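Cytochrome P450 (Picrophilus torridus, PDB 2RFB) binds haem b and probably acts as a haem-thiolate monooxygenase, inserting one atom of molecular oxygen into a substrate. Local coordinates at residues L226-R238 with L328-L340. Residues are numbered along the deposited sequence; the frame is centred on the assembly and turned at random.
Sequences LRYYSPIQFLPHR and LLDNKMVLGYDKL. With HEM (protoporphyrin IX containing Fe), chain G.
I232 and V334 form a single beta bridge between 226-238 and 328-340, an antiparallel, non-hydrogen-bonded pair flanked by two backbone bonds: L335 N donates to P231 O (2.8 Å), and Q233 N to M333 O, a straighter bond at 162°. M333, in the type I turn N331-V334, lies against F234 and P236. The M333 chain, with CG anti to the backbone N (chi1 -179°) and extended beyond it, crosses the F234 ring at about a right angle; CG lies over the ring centre and CB 3.7 Å from F234 CZ. Its SD completes an oblique Met-aromatic contact, 4.8 Å from the F234 centroid, and CE reaches P236 CD. K332 meets the same ring at its edge, CG lying in the ring plane. Beyond the bridge, L335 CD2 packs on Y229, 3.8 Å from Y229 CD2, and also touches Q233 NE2. Bent at chi2 (-72°), Q233 folds back so that NE2 donates to a lone pair of S230 O (2.7 Å), almost in its own amide plane; this bond fixes the amide beside L335. On the haem side, I232 CD1 lies 3.6 Å from HEM CHB and P231 packs on the CMB methyl. Farther along, the R238 guanidinium binds one propionate edge-on, NH1 to HEM O2A and NH2 to HEM O1A. In P450 terms, the connection following the K helix (218-228) lines the haem pocket and is backed by a C-terminal loop. L235 and R238 bond backbone to backbone with V259 and V257 of strand 256-259, and Q233 with G262 of helix 261-264, whereas N199 of helix 175-206 bonds both Y229 O and L335 O, tying the two segments to that long helix.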
ATOM      1  N   LEU A 226       2.336  -5.967  -9.793  1.00 64.61           N
ATOM      2  CA  LEU A 226       1.178  -5.352  -9.102  1.00 64.59           C
ATOM      3  C   LEU A 226      -0.069  -6.035  -9.593  1.00 64.80           C
ATOM      4  O   LEU A 226      -0.967  -6.417  -8.826  1.00 64.62           O
ATOM      5  CB  LEU A 226       1.090  -3.818  -9.385  1.00 63.59           C
ATOM      6  CG  LEU A 226       2.104  -3.070  -8.497  1.00 64.52           C
ATOM      7  CD1 LEU A 226       2.498  -1.738  -9.038  1.00 63.27           C
ATOM      8  CD2 LEU A 226       1.683  -2.937  -7.024  1.00 60.72           C
ATOM      9  N   ARG A 227      -0.088  -6.223 -10.892  1.00 63.96           N
ATOM     10  CA  ARG A 227      -1.180  -6.926 -11.510  1.00 64.93           C
ATOM     11  C   ARG A 227      -1.237  -8.405 -11.083  1.00 64.67           C
ATOM     12  O   ARG A 227      -2.331  -8.970 -10.826  1.00 64.80           O
ATOM     13  CB  ARG A 227      -0.970  -6.870 -13.004  1.00 63.78           C
ATOM     14  CG  ARG A 227      -2.192  -7.273 -13.748  1.00 66.37           C
ATOM     15  CD  ARG A 227      -1.777  -7.756 -15.184  1.00 69.34           C
ATOM     16  NE  ARG A 227      -2.494  -8.972 -15.249  1.00 72.46           N
ATOM     17  CZ  ARG A 227      -2.025 -10.194 -15.327  1.00 69.28           C
ATOM     18  NH1 ARG A 227      -0.756 -10.461 -15.534  1.00 67.85           N
ATOM     19  NH2 ARG A 227      -2.934 -11.158 -15.274  1.00 73.53           N
ATOM     20  N   TYR A 228      -0.070  -9.033 -11.035  1.00 63.06           N
ATOM     21  CA  TYR A 228      -0.058 -10.467 -11.056  1.00 63.84           C
ATOM     22  C   TYR A 228      -0.075 -11.070  -9.646  1.00 63.98           C
ATOM     23  O   TYR A 228      -0.764 -12.073  -9.425  1.00 64.04           O
ATOM     24  CB  TYR A 228       1.111 -10.903 -11.886  1.00 63.85           C
ATOM     25  CG  TYR A 228       1.355 -12.360 -12.105  1.00 64.61           C
ATOM     26  CD1 TYR A 228       0.797 -13.014 -13.181  1.00 62.65           C
ATOM     27  CD2 TYR A 228       2.283 -13.059 -11.315  1.00 67.67           C
ATOM     28  CE1 TYR A 228       1.026 -14.348 -13.412  1.00 65.24           C
ATOM     29  CE2 TYR A 228       2.578 -14.399 -11.559  1.00 65.84           C
ATOM     30  CZ  TYR A 228       1.939 -15.045 -12.617  1.00 68.53           C
ATOM     31  OH  TYR A 228       2.246 -16.367 -12.927  1.00 67.38           O
ATOM     32  N   TYR A 229       0.651 -10.445  -8.712  1.00 63.95           N
ATOM     33  CA  TYR A 229       0.650 -10.815  -7.281  1.00 63.96           C
ATOM     34  C   TYR A 229       0.304  -9.550  -6.435  1.00 64.70           C
ATOM     35  O   TYR A 229       1.176  -8.931  -5.791  1.00 63.68           O
ATOM     36  CB  TYR A 229       2.019 -11.366  -6.921  1.00 63.20           C
ATOM     37  CG  TYR A 229       2.285 -12.763  -7.428  1.00 62.22           C
ATOM     38  CD1 TYR A 229       3.549 -13.117  -7.846  1.00 63.75           C
ATOM     39  CD2 TYR A 229       1.277 -13.752  -7.468  1.00 63.27           C
ATOM     40  CE1 TYR A 229       3.847 -14.423  -8.309  1.00 61.43           C
ATOM     41  CE2 TYR A 229       1.558 -15.066  -7.930  1.00 61.66           C
ATOM     42  CZ  TYR A 229       2.874 -15.386  -8.336  1.00 63.60           C
ATOM     43  OH  TYR A 229       3.259 -16.650  -8.812  1.00 62.74           O
ATOM     44  N   SER A 230      -0.976  -9.147  -6.489  1.00 64.85           N
ATOM     45  CA  SER A 230      -1.410  -7.869  -5.945  1.00 63.98           C
ATOM     46  C   SER A 230      -1.255  -7.880  -4.434  1.00 64.54           C
ATOM     47  O   SER A 230      -1.809  -8.732  -3.763  1.00 64.36           O
ATOM     48  CB  SER A 230      -2.863  -7.588  -6.309  1.00 63.61           C
ATOM     49  OG  SER A 230      -3.034  -7.636  -7.708  1.00 60.58           O
ATOM     50  N   PRO A 231      -0.485  -6.927  -3.885  1.00 64.52           N
ATOM     51  CA  PRO A 231      -0.271  -6.932  -2.412  1.00 63.96           C
ATOM     52  C   PRO A 231      -1.592  -6.927  -1.635  1.00 63.99           C
ATOM     53  O   PRO A 231      -1.753  -7.654  -0.609  1.00 64.70           O
ATOM     54  CB  PRO A 231       0.567  -5.679  -2.181  1.00 62.37           C
ATOM     55  CG  PRO A 231       1.328  -5.542  -3.473  1.00 65.21           C
ATOM     56  CD  PRO A 231       0.286  -5.874  -4.555  1.00 63.86           C
ATOM     57  N   ILE A 232      -2.543  -6.175  -2.142  1.00 63.64           N
ATOM     58  CA  ILE A 232      -3.891  -6.151  -1.563  1.00 65.13           C
ATOM     59  C   ILE A 232      -4.871  -6.921  -2.438  1.00 65.28           C
ATOM     60  O   ILE A 232      -5.088  -6.564  -3.602  1.00 65.24           O
ATOM     61  CB  ILE A 232      -4.388  -4.685  -1.349  1.00 66.09           C
ATOM     62  CG1 ILE A 232      -3.410  -4.003  -0.337  1.00 67.80           C
ATOM     63  CG2 ILE A 232      -5.875  -4.671  -0.846  1.00 61.70           C
ATOM     64  CD1 ILE A 232      -3.849  -2.633   0.088  1.00 73.45           C
ATOM     65  N   GLN A 233      -5.461  -7.970  -1.872  1.00 65.05           N
ATOM     66  CA  GLN A 233      -6.304  -8.873  -2.643  1.00 65.02           C
ATOM     67  C   GLN A 233      -7.744  -8.448  -2.758  1.00 65.43           C
ATOM     68  O   GLN A 233      -8.404  -8.730  -3.780  1.00 66.24           O
ATOM     69  CB  GLN A 233      -6.190 -10.300  -2.090  1.00 65.12           C
ATOM     70  CG  GLN A 233      -4.803 -10.936  -2.301  1.00 65.47           C
ATOM     71  CD  GLN A 233      -4.573 -11.287  -3.768  1.00 66.80           C
ATOM     72  OE1 GLN A 233      -5.241 -12.181  -4.316  1.00 67.59           O
ATOM     73  NE2 GLN A 233      -3.653 -10.571  -4.417  1.00 63.57           N
ATOM     74  N   PHE A 234      -8.267  -7.819  -1.694  1.00 65.96           N
ATOM     75  CA  PHE A 234      -9.622  -7.255  -1.719  1.00 64.57           C
ATOM     76  C   PHE A 234      -9.764  -6.051  -0.804  1.00 65.87           C
ATOM     77  O   PHE A 234      -8.936  -5.833   0.073  1.00 66.73           O
ATOM     78  CB  PHE A 234     -10.690  -8.309  -1.451  1.00 63.61           C
ATOM     79  CG  PHE A 234     -10.654  -8.924  -0.067  1.00 61.91           C
ATOM     80  CD1 PHE A 234     -11.381  -8.372   0.981  1.00 59.08           C
ATOM     81  CD2 PHE A 234      -9.922 -10.097   0.178  1.00 60.04           C
ATOM     82  CE1 PHE A 234     -11.405  -8.973   2.273  1.00 59.52           C
ATOM     83  CE2 PHE A 234      -9.939 -10.680   1.429  1.00 60.02           C
ATOM     84  CZ  PHE A 234     -10.680 -10.094   2.505  1.00 59.19           C
ATOM     85  N   LEU A 235     -10.787  -5.224  -1.063  1.00 66.57           N
ATOM     86  CA  LEU A 235     -11.129  -4.069  -0.238  1.00 65.59           C
ATOM     87  C   LEU A 235     -12.504  -4.397   0.310  1.00 65.92           C
ATOM     88  O   LEU A 235     -13.447  -4.424  -0.466  1.00 67.24           O
ATOM     89  CB  LEU A 235     -11.261  -2.842  -1.101  1.00 62.98           C
ATOM     90  CG  LEU A 235      -9.970  -2.530  -1.792  1.00 63.86           C
ATOM     91  CD1 LEU A 235     -10.214  -1.368  -2.764  1.00 58.27           C
ATOM     92  CD2 LEU A 235      -8.844  -2.172  -0.733  1.00 61.69           C
ATOM     93  N   PRO A 236     -12.624  -4.641   1.619  1.00 66.05           N
ATOM     94  CA  PRO A 236     -13.937  -5.023   2.177  1.00 66.79           C
ATOM     95  C   PRO A 236     -14.910  -3.886   2.473  1.00 67.41           C
ATOM     96  O   PRO A 236     -16.102  -4.141   2.704  1.00 67.16           O
ATOM     97  CB  PRO A 236     -13.573  -5.753   3.498  1.00 66.17           C
ATOM     98  CG  PRO A 236     -12.246  -5.183   3.927  1.00 65.43           C
ATOM     99  CD  PRO A 236     -11.560  -4.614   2.652  1.00 66.64           C
ATOM    100  N   HIS A 237     -14.446  -2.642   2.486  1.00 68.53           N
ATOM    101  CA  HIS A 237     -15.317  -1.591   3.033  1.00 69.95           C
ATOM    102  C   HIS A 237     -15.917  -0.681   1.969  1.00 68.91           C
ATOM    103  O   HIS A 237     -15.337   0.368   1.670  1.00 70.99           O
ATOM    104  CB  HIS A 237     -14.561  -0.800   4.121  1.00 71.56           C
ATOM    105  CG  HIS A 237     -14.215  -1.633   5.326  1.00 77.26           C
ATOM    106  ND1 HIS A 237     -15.143  -2.437   5.971  1.00 79.93           N
ATOM    107  CD2 HIS A 237     -13.037  -1.830   5.973  1.00 81.18           C
ATOM    108  CE1 HIS A 237     -14.556  -3.078   6.967  1.00 79.70           C
ATOM    109  NE2 HIS A 237     -13.285  -2.717   7.002  1.00 82.67           N
ATOM    110  N   ARG A 238     -16.998  -1.122   1.323  1.00 66.38           N
ATOM    111  CA  ARG A 238     -17.842  -0.242   0.499  1.00 63.73           C
ATOM    112  C   ARG A 238     -19.246  -0.557   0.899  1.00 62.39           C
ATOM    113  O   ARG A 238     -19.551  -1.694   1.222  1.00 61.54           O
ATOM    114  CB  ARG A 238     -17.722  -0.466  -1.007  1.00 62.63           C
ATOM    115  CG  ARG A 238     -16.367  -0.077  -1.679  1.00 63.96           C
ATOM    116  CD  ARG A 238     -15.950   1.297  -1.317  1.00 60.14           C
ATOM    117  NE  ARG A 238     -15.050   1.970  -2.245  1.00 60.83           N
ATOM    118  CZ  ARG A 238     -13.717   1.995  -2.157  1.00 60.51           C
ATOM    119  NH1 ARG A 238     -13.039   1.264  -1.244  1.00 60.77           N
ATOM    120  NH2 ARG A 238     -13.038   2.715  -3.021  1.00 56.26           N
ATOM    121  N   LEU A 328       4.387 -18.002   3.104  1.00 71.71           N
ATOM    122  CA  LEU A 328       3.498 -16.959   2.742  1.00 72.58           C
ATOM    123  C   LEU A 328       2.769 -16.515   3.961  1.00 72.38           C
ATOM    124  O   LEU A 328       2.571 -17.279   4.853  1.00 73.55           O
ATOM    125  CB  LEU A 328       2.524 -17.471   1.678  1.00 72.63           C
ATOM    126  CG  LEU A 328       3.143 -17.667   0.283  1.00 73.87           C
ATOM    127  CD1 LEU A 328       2.020 -18.164  -0.625  1.00 75.86           C
ATOM    128  CD2 LEU A 328       3.845 -16.375  -0.311  1.00 68.23           C
ATOM    129  N   LEU A 329       2.387 -15.258   3.999  1.00 73.78           N
ATOM    130  CA  LEU A 329       1.494 -14.750   5.012  1.00 74.57           C
ATOM    131  C   LEU A 329       0.182 -15.549   4.989  1.00 76.38           C
ATOM    132  O   LEU A 329      -0.240 -16.054   3.932  1.00 76.12           O
ATOM    133  CB  LEU A 329       1.218 -13.272   4.745  1.00 72.87           C
ATOM    134  CG  LEU A 329       2.361 -12.307   5.077  1.00 71.63           C
ATOM    135  CD1 LEU A 329       2.121 -10.979   4.359  1.00 68.11           C
ATOM    136  CD2 LEU A 329       2.571 -12.113   6.670  1.00 60.49           C
ATOM    137  N   ASP A 330      -0.457 -15.642   6.149  1.00 77.74           N
ATOM    138  CA  ASP A 330      -1.738 -16.333   6.279  1.00 80.05           C
ATOM    139  C   ASP A 330      -3.001 -15.511   5.929  1.00 80.17           C
ATOM    140  O   ASP A 330      -4.035 -16.102   5.582  1.00 81.84           O
ATOM    141  CB  ASP A 330      -1.846 -16.980   7.670  1.00 80.87           C
ATOM    142  CG  ASP A 330      -0.764 -16.447   8.665  1.00 86.51           C
ATOM    143  OD1 ASP A 330      -0.027 -15.432   8.347  1.00 88.64           O
ATOM    144  OD2 ASP A 330      -0.654 -17.062   9.769  1.00 88.50           O
ATOM    145  N   ASN A 331      -2.936 -14.181   5.994  1.00 79.13           N
ATOM    146  CA  ASN A 331      -4.124 -13.351   5.851  1.00 78.16           C
ATOM    147  C   ASN A 331      -4.660 -13.314   4.386  1.00 77.84           C
ATOM    148  O   ASN A 331      -3.916 -12.997   3.454  1.00 77.50           O
ATOM    149  CB  ASN A 331      -3.794 -11.959   6.393  1.00 77.76           C
ATOM    150  CG  ASN A 331      -4.973 -10.951   6.279  1.00 81.81           C
ATOM    151  OD1 ASN A 331      -4.818  -9.777   6.632  1.00 85.85           O
ATOM    152  ND2 ASN A 331      -6.128 -11.398   5.783  1.00 83.31           N
ATOM    153  N   LYS A 332      -5.940 -13.612   4.168  1.00 76.81           N
ATOM    154  CA  LYS A 332      -6.433 -13.687   2.785  1.00 76.62           C
ATOM    155  C   LYS A 332      -6.597 -12.333   2.092  1.00 74.81           C
ATOM    156  O   LYS A 332      -6.621 -12.226   0.878  1.00 74.16           O
ATOM    157  CB  LYS A 332      -7.678 -14.548   2.678  1.00 76.90           C
ATOM    158  CG  LYS A 332      -8.926 -13.952   3.333  1.00 80.45           C
ATOM    159  CD  LYS A 332     -10.027 -15.050   3.608  1.00 79.62           C
ATOM    160  CE  LYS A 332     -11.487 -14.456   3.408  1.00 85.39           C
ATOM    161  NZ  LYS A 332     -11.863 -14.022   1.963  1.00 83.27           N
ATOM    162  N   MET A 333      -6.642 -11.281   2.876  1.00 73.71           N
ATOM    163  CA  MET A 333      -6.803  -9.957   2.340  1.00 72.74           C
ATOM    164  C   MET A 333      -5.531  -9.412   1.638  1.00 70.72           C
ATOM    165  O   MET A 333      -5.622  -8.479   0.858  1.00 70.30           O
ATOM    166  CB  MET A 333      -7.230  -9.024   3.450  1.00 71.84           C
ATOM    167  CG  MET A 333      -7.450  -7.598   2.969  1.00 73.60           C
ATOM    168  SD  MET A 333      -8.291  -6.607   4.276  1.00 76.19           S
ATOM    169  CE  MET A 333      -7.814  -4.960   3.587  1.00 71.96           C
ATOM    170  N   VAL A 334      -4.365  -9.988   1.904  1.00 68.31           N
ATOM    171  CA  VAL A 334      -3.109  -9.429   1.345  1.00 66.60           C
ATOM    172  C   VAL A 334      -2.306 -10.597   0.779  1.00 66.60           C
ATOM    173  O   VAL A 334      -2.665 -11.756   1.009  1.00 66.63           O
ATOM    174  CB  VAL A 334      -2.271  -8.670   2.406  1.00 66.06           C
ATOM    175  CG1 VAL A 334      -3.102  -7.588   3.103  1.00 62.10           C
ATOM    176  CG2 VAL A 334      -1.667  -9.650   3.423  1.00 63.19           C
ATOM    177  N   LEU A 335      -1.236 -10.318   0.054  1.00 64.89           N
ATOM    178  CA  LEU A 335      -0.453 -11.391  -0.492  1.00 64.24           C
ATOM    179  C   LEU A 335       1.040 -11.082  -0.396  1.00 64.52           C
ATOM    180  O   LEU A 335       1.541 -10.099  -0.984  1.00 65.35           O
ATOM    181  CB  LEU A 335      -0.884 -11.660  -1.940  1.00 64.32           C
ATOM    182  CG  LEU A 335      -0.046 -12.662  -2.764  1.00 67.22           C
ATOM    183  CD1 LEU A 335      -0.047 -14.073  -2.142  1.00 59.41           C
ATOM    184  CD2 LEU A 335      -0.481 -12.722  -4.225  1.00 65.31           C
ATOM    185  N   GLY A 336       1.775 -11.913   0.334  1.00 63.97           N
ATOM    186  CA  GLY A 336       3.168 -11.635   0.573  1.00 63.77           C
ATOM    187  C   GLY A 336       3.762 -12.675   1.469  1.00 65.56           C
ATOM    188  O   GLY A 336       3.063 -13.619   1.923  1.00 66.18           O
ATOM    189  N   TYR A 337       5.048 -12.519   1.746  1.00 65.72           N
ATOM    190  CA  TYR A 337       5.764 -13.509   2.536  1.00 66.53           C
ATOM    191  C   TYR A 337       5.771 -13.095   3.992  1.00 66.87           C
ATOM    192  O   TYR A 337       5.797 -11.914   4.320  1.00 67.87           O
ATOM    193  CB  TYR A 337       7.214 -13.638   2.044  1.00 66.78           C
ATOM    194  CG  TYR A 337       7.279 -14.376   0.754  1.00 65.97           C
ATOM    195  CD1 TYR A 337       6.943 -13.734  -0.449  1.00 64.44           C
ATOM    196  CD2 TYR A 337       7.591 -15.739   0.731  1.00 62.69           C
ATOM    197  CE1 TYR A 337       6.958 -14.416  -1.645  1.00 63.53           C
ATOM    198  CE2 TYR A 337       7.634 -16.426  -0.470  1.00 63.60           C
ATOM    199  CZ  TYR A 337       7.316 -15.743  -1.657  1.00 65.16           C
ATOM    200  OH  TYR A 337       7.299 -16.416  -2.854  1.00 67.85           O
ATOM    201  N   ASP A 338       5.730 -14.077   4.864  1.00 66.63           N
ATOM    202  CA  ASP A 338       5.868 -13.815   6.253  1.00 67.05           C
ATOM    203  C   ASP A 338       7.365 -13.660   6.486  1.00 67.23           C
ATOM    204  O   ASP A 338       7.793 -12.675   7.093  1.00 67.44           O
ATOM    205  CB  ASP A 338       5.292 -14.971   7.045  1.00 68.16           C
ATOM    206  CG  ASP A 338       5.553 -14.853   8.545  1.00 68.49           C
ATOM    207  OD1 ASP A 338       5.659 -13.739   9.071  1.00 71.33           O
ATOM    208  OD2 ASP A 338       5.603 -15.891   9.197  1.00 70.01           O
ATOM    209  N   LYS A 339       8.134 -14.629   5.974  1.00 66.00           N
ATOM    210  CA  LYS A 339       9.569 -14.634   5.988  1.00 65.42           C
ATOM    211  C   LYS A 339      10.037 -15.146   4.635  1.00 65.57           C
ATOM    212  O   LYS A 339       9.384 -16.029   4.021  1.00 64.78           O
ATOM    213  CB  LYS A 339      10.076 -15.617   7.045  1.00 66.84           C
ATOM    214  CG  LYS A 339       9.948 -15.201   8.469  1.00 67.37           C
ATOM    215  CD  LYS A 339      10.202 -16.406   9.309  1.00 70.94           C
ATOM    216  CE  LYS A 339       9.614 -16.278  10.693  1.00 73.22           C
ATOM    217  NZ  LYS A 339      10.489 -15.419  11.535  1.00 76.94           N
ATOM    218  N   LEU A 340      11.183 -14.640   4.178  1.00 64.77           N
ATOM    219  CA  LEU A 340      11.704 -15.017   2.872  1.00 64.43           C
ATOM    220  C   LEU A 340      13.207 -15.252   2.947  1.00 65.21           C
ATOM    221  O   LEU A 340      13.980 -14.343   3.269  1.00 66.01           O
ATOM    222  CB  LEU A 340      11.381 -13.959   1.835  1.00 63.76           C
ATOM    223  CG  LEU A 340      11.506 -14.318   0.337  1.00 64.02           C
ATOM    224  CD1 LEU A 340      10.840 -13.265  -0.560  1.00 63.29           C
ATOM    225  CD2 LEU A 340      12.978 -14.429  -0.079  1.00 64.50           C
TER
HETATM  226  CHA HEM G 410      -5.139   3.923  -0.829  1.00 67.06           C
HETATM  227  CHB HEM G 410      -3.073  -0.217  -2.527  1.00 69.42           C
HETATM  228  CHC HEM G 410       1.314   1.691  -1.239  1.00 68.33           C
HETATM  229  CHD HEM G 410      -0.762   5.452   1.079  1.00 66.96           C
HETATM  230  C1A HEM G 410      -4.938   2.667  -1.428  1.00 67.66           C
HETATM  231  C2A HEM G 410      -5.965   1.860  -2.043  1.00 69.28           C
HETATM  232  C3A HEM G 410      -5.358   0.719  -2.505  1.00 68.04           C
HETATM  233  C4A HEM G 410      -3.977   0.834  -2.202  1.00 66.90           C
HETATM  234  CMA HEM G 410      -5.916  -0.587  -3.269  1.00 60.80           C
HETATM  235  CAA HEM G 410      -7.477   2.264  -2.137  1.00 66.63           C
HETATM  236  CBA HEM G 410      -8.302   1.765  -0.923  1.00 65.95           C
HETATM  237  CGA HEM G 410      -9.722   2.134  -1.253  1.00 68.71           C
HETATM  238  O1A HEM G 410     -10.043   2.495  -2.444  1.00 68.48           O
HETATM  239  O2A HEM G 410     -10.542   2.061  -0.317  1.00 68.71           O
HETATM  240  C1B HEM G 410      -1.685  -0.051  -2.350  1.00 69.69           C
HETATM  241  C2B HEM G 410      -0.631  -0.887  -2.872  1.00 70.27           C
HETATM  242  C3B HEM G 410       0.535  -0.289  -2.460  1.00 71.29           C
HETATM  243  C4B HEM G 410       0.234   0.877  -1.722  1.00 69.01           C
HETATM  244  CMB HEM G 410      -0.929  -2.199  -3.727  1.00 66.08           C
HETATM  245  CAB HEM G 410       2.118  -0.552  -2.563  1.00 71.76           C
HETATM  246  CBB HEM G 410       2.728  -1.370  -3.559  1.00 75.81           C
HETATM  247  C1C HEM G 410       1.247   2.955  -0.553  1.00 68.52           C
HETATM  248  C2C HEM G 410       2.271   3.904  -0.059  1.00 69.16           C
HETATM  249  C3C HEM G 410       1.621   4.908   0.580  1.00 67.58           C
HETATM  250  C4C HEM G 410       0.239   4.636   0.546  1.00 64.98           C
HETATM  251  CMC HEM G 410       3.864   3.899  -0.163  1.00 64.27           C
HETATM  252  CAC HEM G 410       2.250   6.198   1.243  1.00 68.13           C
HETATM  253  CBC HEM G 410       1.995   6.549   2.517  1.00 71.68           C
HETATM  254  C1D HEM G 410      -2.156   5.374   0.755  1.00 65.90           C
HETATM  255  C2D HEM G 410      -3.179   6.295   1.196  1.00 66.09           C
HETATM  256  C3D HEM G 410      -4.497   5.762   0.604  1.00 67.48           C
HETATM  257  C4D HEM G 410      -4.139   4.625  -0.144  1.00 68.18           C
HETATM  258  CMD HEM G 410      -3.037   7.543   2.125  1.00 64.98           C
HETATM  259  CAD HEM G 410      -5.978   6.266   0.693  1.00 66.98           C
HETATM  260  CBD HEM G 410      -6.164   7.355  -0.386  1.00 65.85           C
HETATM  261  CGD HEM G 410      -7.557   7.897  -0.343  1.00 66.13           C
HETATM  262  O1D HEM G 410      -8.432   7.238   0.304  1.00 69.00           O
HETATM  263  O2D HEM G 410      -7.801   8.986  -0.944  1.00 64.53           O
HETATM  264  NA  HEM G 410      -3.707   2.015  -1.555  1.00 66.60           N
HETATM  265  NB  HEM G 410      -1.113   1.060  -1.660  1.00 68.85           N
HETATM  266  NC  HEM G 410       0.018   3.481  -0.153  1.00 68.05           N
HETATM  267  ND  HEM G 410      -2.769   4.381  -0.047  1.00 67.06           N
HETATM  268 FE   HEM G 410      -1.871   2.901  -0.990  1.00 66.12          FE